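Local coordinates for carbohydrate esterase family 2 (CE2) (Chaetomium olivicolor, PDB 4XVH), which probably removes acetyl groups from xylan or related plant polysaccharides, combining an SGNH-type (GDSL-like) esterase domain with a beta-sandwich carbohydrate-binding domain, at residues A234-K237 and F238-I242; A269-T272 and T273-N276. All blocks are in the same frame, centred on the assembly; numbering follows the deposited sequence.

How the interactions relate
Interactions 1 and 2 are both i to i+4 contacts within single helices, 228-243 and 270-285, of the GDSL-like hydrolase domain. Their centres lie 19 Å apart and their nearest atoms about 6 Å apart, so the two do not touch. The helices themselves do meet: Met235 and Val236 of interaction 1 pack on Ala281, Arg284 and Leu285, later on the helix that interaction 2 begins, and Gln274 of interaction 2 bonds to Tyr231 near the start of the other helix. Neither contact lines the pocket holding the bound polyether; the side chain of Met235 is about 14 Å, and that of Gln274 about 11 Å, from that ligand.

Interaction 1: A234-K237 and F238-I242; sequences AMVK and FVQDI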
ATOM      1  N   ALA A 234       2.980  16.788 -13.246  1.00 26.99           N
ATOM      2  CA  ALA A 234       3.705  15.702 -12.608  1.00 26.03           C
ATOM      3  C   ALA A 234       2.917  14.409 -12.590  1.00 25.25           C
ATOM      4  O   ALA A 234       3.488  13.305 -12.680  1.00 24.42           O
ATOM      5  CB  ALA A 234       4.065  16.070 -11.188  1.00 24.63           C
ATOM      6  N   MET A 235       1.611  14.540 -12.405  1.00 24.54           N
ATOM      7  CA  MET A 235       0.744  13.364 -12.423  1.00 24.04           C
ATOM      8  C   MET A 235       0.811  12.708 -13.822  1.00 24.98           C
ATOM      9  O   MET A 235       0.946  11.503 -13.939  1.00 24.91           O
ATOM     10  CB  MET A 235      -0.688  13.757 -12.066  1.00 23.97           C
ATOM     11  CG  MET A 235      -1.649  12.577 -11.985  1.00 23.14           C
ATOM     12  SD  MET A 235      -1.324  11.481 -10.545  1.00 27.72           S
ATOM     13  CE  MET A 235      -2.091  12.388  -9.184  1.00 25.65           C
ATOM     14  N   VAL A 236       0.745  13.521 -14.873  1.00 26.81           N
ATOM     15  CA  VAL A 236       0.856  12.986 -16.227  1.00 27.75           C
ATOM     16  C   VAL A 236       2.221  12.308 -16.417  1.00 29.95           C
ATOM     17  O   VAL A 236       2.305  11.163 -16.860  1.00 30.41           O
ATOM     18  CB  VAL A 236       0.637  14.095 -17.270  1.00 28.41           C
ATOM     19  CG1 VAL A 236       1.003  13.605 -18.672  1.00 27.78           C
ATOM     20  CG2 VAL A 236      -0.824  14.568 -17.215  1.00 27.80           C
ATOM     21  N   LYS A 237       3.283  12.985 -16.002  1.00 30.58           N
ATOM     22  CA  LYS A 237       4.626  12.448 -16.166  1.00 31.10           C
ATOM     23  C   LYS A 237       4.858  11.131 -15.384  1.00 27.22           C
ATOM     24  O   LYS A 237       5.515  10.206 -15.879  1.00 26.57           O
ATOM     25  CB  LYS A 237       5.640  13.520 -15.746  1.00 34.57           C
ATOM     26  CG  LYS A 237       7.095  13.125 -15.916  1.00 38.10           C
ATOM     27  CD  LYS A 237       7.427  12.839 -17.386  1.00 41.47           C
ATOM     28  CE  LYS A 237       8.950  12.785 -17.604  1.00 43.29           C
ATOM     29  NZ  LYS A 237       9.600  12.027 -16.475  1.00 40.97           N
ATOM     30  N   PHE A 238       4.319  11.054 -14.163  1.00 24.09           N
ATOM     31  CA  PHE A 238       4.480   9.868 -13.322  1.00 23.52           C
ATOM     32  C   PHE A 238       3.814   8.652 -14.011  1.00 23.48           C
ATOM     33  O   PHE A 238       4.407   7.589 -14.129  1.00 23.62           O
ATOM     34  CB  PHE A 238       3.880  10.099 -11.926  1.00 21.97           C
ATOM     35  CG  PHE A 238       4.155   8.979 -10.941  1.00 22.51           C
ATOM     36  CD1 PHE A 238       5.282   8.177 -11.076  1.00 22.87           C
ATOM     37  CD2 PHE A 238       3.284   8.729  -9.893  1.00 21.69           C
ATOM     38  CE1 PHE A 238       5.537   7.127 -10.181  1.00 21.36           C
ATOM     39  CE2 PHE A 238       3.529   7.697  -8.990  1.00 22.16           C
ATOM     40  CZ  PHE A 238       4.682   6.884  -9.150  1.00 21.55           C
ATOM     41  N   VAL A 239       2.595   8.836 -14.490  1.00 22.58           N
ATOM     42  CA  VAL A 239       1.943   7.779 -15.230  1.00 22.69           C
ATOM     43  C   VAL A 239       2.740   7.425 -16.495  1.00 24.59           C
ATOM     44  O   VAL A 239       2.980   6.242 -16.780  1.00 26.26           O
ATOM     45  CB  VAL A 239       0.496   8.171 -15.575  1.00 22.73           C
ATOM     46  CG1 VAL A 239      -0.092   7.199 -16.583  1.00 20.67           C
ATOM     47  CG2 VAL A 239      -0.364   8.202 -14.262  1.00 21.04           C
ATOM     48  N   GLN A 240       3.185   8.431 -17.248  1.00 24.66           N
ATOM     49  CA  GLN A 240       3.955   8.139 -18.440  1.00 26.18           C
ATOM     50  C   GLN A 240       5.211   7.348 -18.058  1.00 26.77           C
ATOM     51  O   GLN A 240       5.578   6.391 -18.746  1.00 26.75           O
ATOM     52  CB  GLN A 240       4.303   9.429 -19.179  1.00 29.21           C
ATOM     53  CG  GLN A 240       3.097  10.039 -19.879  1.00 30.84           C
ATOM     54  CD  GLN A 240       3.350  11.439 -20.405  1.00 34.56           C
ATOM     55  OE1 GLN A 240       4.289  12.111 -19.993  1.00 35.82           O
ATOM     56  NE2 GLN A 240       2.513  11.879 -21.327  1.00 36.19           N
ATOM     57  N   ASP A 241       5.853   7.720 -16.947  1.00 26.27           N
ATOM     58  CA  ASP A 241       7.048   6.997 -16.496  1.00 27.89           C
ATOM     59  C   ASP A 241       6.714   5.531 -16.142  1.00 27.05           C
ATOM     60  O   ASP A 241       7.488   4.616 -16.472  1.00 29.13           O
ATOM     61  CB  ASP A 241       7.694   7.694 -15.297  1.00 27.92           C
ATOM     62  CG  ASP A 241       8.379   9.001 -15.675  1.00 31.54           C
ATOM     63  OD1 ASP A 241       8.630   9.241 -16.876  1.00 33.05           O
ATOM     64  OD2 ASP A 241       8.666   9.787 -14.763  1.00 32.63           O
ATOM     65  N   ILE A 242       5.565   5.293 -15.511  1.00 22.16           N
ATOM     66  CA  ILE A 242       5.183   3.912 -15.189  1.00 21.32           C
ATOM     67  C   ILE A 242       4.859   3.126 -16.473  1.00 24.10           C
ATOM     68  O   ILE A 242       5.136   1.920 -16.579  1.00 23.71           O
ATOM     69  CB  ILE A 242       3.973   3.872 -14.207  1.00 19.33           C
ATOM     70  CG1 ILE A 242       4.344   4.617 -12.922  1.00 19.66           C
ATOM     71  CG2 ILE A 242       3.541   2.422 -13.893  1.00 17.80           C
ATOM     72  CD1 ILE A 242       3.173   4.789 -11.977  1.00 18.96           C
TER
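Four backbone bonds of the alpha-helical i to i+4 type join 234-237 to 238-242, from Phe238 N to Ala234 O, Val239 N to Met235 O, Gln240 N to Val236 O and Asp241 N to Lys237 O, the last the shortest at 2.7 Å. On the exposed side Lys237 reaches along the helix to Asp241 in a bidentate salt bridge. Its chain bends at chi2 (62°) and chi4 (42°), which curls NZ back until it stands 3.0 Å from both OD1 and OD2 of Asp241, each oxygen using its syn lone pair. The paired charges should hold the carboxylate's rotation. Exposed Gln240 lies beside buried Val236, which turns to helix 270-285; Val236 CG1 meets Gln240 NE2 at 3.5 Å, a van der Waals contact of methyl and amide. On the buried side the Phe238 ring carries Ile242 CD1 over one face, 3.7 Å above its plane and offset toward the rim. Phe238 packs on Ile115 of strand 111-116, while Val239 meets Phe251 and Leu253 of strand 250-254. This division into a charged outer side and a nonpolar inner one marks an amphipathic helix lying against the parallel sheet of an SGNH-hydrolase alpha/beta domain.

Interaction 2: A269-T272 and T273-N276; sequences AQKT and TQTN
The first turns of helix 270-285, the helix of the beta-alpha-beta unit between strands 250-254 and 289-292, are made by 269-272 and 273-276, with Ala269 at the N-cap. Ala269 O receives two donors from Thr273: the backbone N at 2.9 Å, nearly in line with the carbonyl (C=O...N 169°), and the hydroxyl OG1 at 2.8 Å, which stands well above the carbonyl plane. The same pairing recurs two residues on. Lys271 O is met by Thr275 N and by Thr275 OG1, the latter at 2.7 Å, and the two donors come from opposite faces of the carbonyl plane. In both threonines OG1 lies opposite the carbonyl carbon and beside the backbone N (chi1 -60° in Thr273, -64° in Thr275), which brings the hydroxyl back over the preceding turn. Gln274 N bonds to Gln270 O between these pairs, and Asn276 N to Thr272 O just after them. On the outer side Thr272 and Asn276 run alongside each other, methyl CG2 of Thr272 lying 3.6 Å from Asn276 ND2. Lys271 slants across Thr275, its CD 4.0 Å from Thr275 OG1, and its amine continues to the carbonyls of Ser256 and Trp294. Gln274 carries its amide to Ser256 N and Tyr231 OH, while Thr272 OG1 pairs with Asp261. Thr275 OG1, which donates to Lys271 O, also accepts from Asn255 ND2, so this hydroxyl links the helix carbonyl to the segment following strand 250-254. At the start of the helix Ala269 O and Lys271 O thus each take two hydrogen bonds, the hydroxyls of Thr273 and Thr275 donating locally; the amide and amine ends of Gln274 and Lys271 instead tie this end to its surroundings.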
ATOM      1  N   ALA A 269     -10.561  25.890  -1.581  1.00 31.79           N
ATOM      2  CA  ALA A 269     -11.337  24.793  -2.184  1.00 30.43           C
ATOM      3  C   ALA A 269     -10.453  23.609  -2.547  1.00 29.11           C
ATOM      4  O   ALA A 269     -10.450  23.154  -3.694  1.00 26.94           O
ATOM      5  CB  ALA A 269     -12.093  25.285  -3.444  1.00 31.70           C
ATOM      6  N   GLN A 270      -9.695  23.106  -1.576  1.00 28.18           N
ATOM      7  CA  GLN A 270      -8.639  22.150  -1.886  1.00 26.84           C
ATOM      8  C   GLN A 270      -9.132  20.865  -2.607  1.00 27.67           C
ATOM      9  O   GLN A 270      -8.486  20.389  -3.567  1.00 27.21           O
ATOM     10  CB  GLN A 270      -7.885  21.783  -0.599  1.00 24.00           C
ATOM     11  CG  GLN A 270      -7.077  22.927  -0.030  1.00 25.24           C
ATOM     12  CD  GLN A 270      -5.998  22.428   0.900  1.00 25.46           C
ATOM     13  OE1 GLN A 270      -6.159  21.390   1.573  1.00 23.65           O
ATOM     14  NE2 GLN A 270      -4.875  23.130   0.917  1.00 25.25           N
ATOM     15  N   LYS A 271     -10.267  20.319  -2.170  1.00 25.99           N
ATOM     16  CA  LYS A 271     -10.762  19.055  -2.721  1.00 24.51           C
ATOM     17  C   LYS A 271     -11.227  19.208  -4.170  1.00 25.33           C
ATOM     18  O   LYS A 271     -10.916  18.396  -5.035  1.00 22.13           O
ATOM     19  CB  LYS A 271     -11.900  18.511  -1.867  1.00 24.59           C
ATOM     20  CG  LYS A 271     -12.468  17.159  -2.325  1.00 24.38           C
ATOM     21  CD  LYS A 271     -11.382  16.080  -2.513  1.00 23.02           C
ATOM     22  CE  LYS A 271     -12.008  14.677  -2.677  1.00 21.40           C
ATOM     23  NZ  LYS A 271     -12.545  14.183  -1.373  1.00 20.27           N
ATOM     24  N   THR A 272     -11.994  20.251  -4.431  1.00 28.02           N
ATOM     25  CA  THR A 272     -12.390  20.547  -5.811  1.00 29.02           C
ATOM     26  C   THR A 272     -11.158  20.858  -6.667  1.00 28.95           C
ATOM     27  O   THR A 272     -11.047  20.382  -7.788  1.00 30.10           O
ATOM     28  CB  THR A 272     -13.380  21.711  -5.838  1.00 30.85           C
ATOM     29  OG1 THR A 272     -14.583  21.285  -5.182  1.00 31.43           O
ATOM     30  CG2 THR A 272     -13.697  22.167  -7.280  1.00 31.61           C
ATOM     31  N   THR A 273     -10.227  21.651  -6.140  1.00 29.40           N
ATOM     32  CA  THR A 273      -9.005  21.989  -6.881  1.00 28.94           C
ATOM     33  C   THR A 273      -8.218  20.710  -7.261  1.00 27.84           C
ATOM     34  O   THR A 273      -7.788  20.557  -8.416  1.00 26.74           O
ATOM     35  CB  THR A 273      -8.105  22.938  -6.075  1.00 27.86           C
ATOM     36  OG1 THR A 273      -8.821  24.152  -5.806  1.00 28.73           O
ATOM     37  CG2 THR A 273      -6.847  23.294  -6.860  1.00 28.97           C
ATOM     38  N   GLN A 274      -8.037  19.797  -6.299  1.00 26.16           N
ATOM     39  CA  GLN A 274      -7.344  18.528  -6.578  1.00 24.99           C
ATOM     40  C   GLN A 274      -8.117  17.688  -7.576  1.00 26.18           C
ATOM     41  O   GLN A 274      -7.532  17.053  -8.455  1.00 26.74           O
ATOM     42  CB  GLN A 274      -7.138  17.684  -5.319  1.00 23.09           C
ATOM     43  CG  GLN A 274      -6.254  16.443  -5.583  1.00 21.77           C
ATOM     44  CD  GLN A 274      -6.455  15.334  -4.573  1.00 21.54           C
ATOM     45  OE1 GLN A 274      -7.504  15.250  -3.918  1.00 21.10           O
ATOM     46  NE2 GLN A 274      -5.434  14.467  -4.430  1.00 20.24           N
ATOM     47  N   THR A 275      -9.436  17.681  -7.421  1.00 25.92           N
ATOM     48  CA  THR A 275     -10.277  16.851  -8.262  1.00 25.35           C
ATOM     49  C   THR A 275     -10.172  17.285  -9.704  1.00 26.97           C
ATOM     50  O   THR A 275      -9.960  16.460 -10.595  1.00 26.77           O
ATOM     51  CB  THR A 275     -11.727  16.897  -7.793  1.00 24.99           C
ATOM     52  OG1 THR A 275     -11.784  16.319  -6.485  1.00 22.71           O
ATOM     53  CG2 THR A 275     -12.629  16.123  -8.751  1.00 22.20           C
ATOM     54  N   ASN A 276     -10.259  18.592  -9.932  1.00 27.68           N
ATOM     55  CA  ASN A 276     -10.156  19.110 -11.294  1.00 29.73           C
ATOM     56  C   ASN A 276      -8.779  18.868 -11.903  1.00 29.17           C
ATOM     57  O   ASN A 276      -8.660  18.556 -13.096  1.00 28.54           O
ATOM     58  CB  ASN A 276     -10.489  20.611 -11.314  1.00 32.57           C
ATOM     59  CG  ASN A 276     -11.974  20.879 -11.081  1.00 34.00           C
ATOM     60  OD1 ASN A 276     -12.807  20.015 -11.349  1.00 33.96           O
ATOM     61  ND2 ASN A 276     -12.309  22.089 -10.612  1.00 35.38           N
TER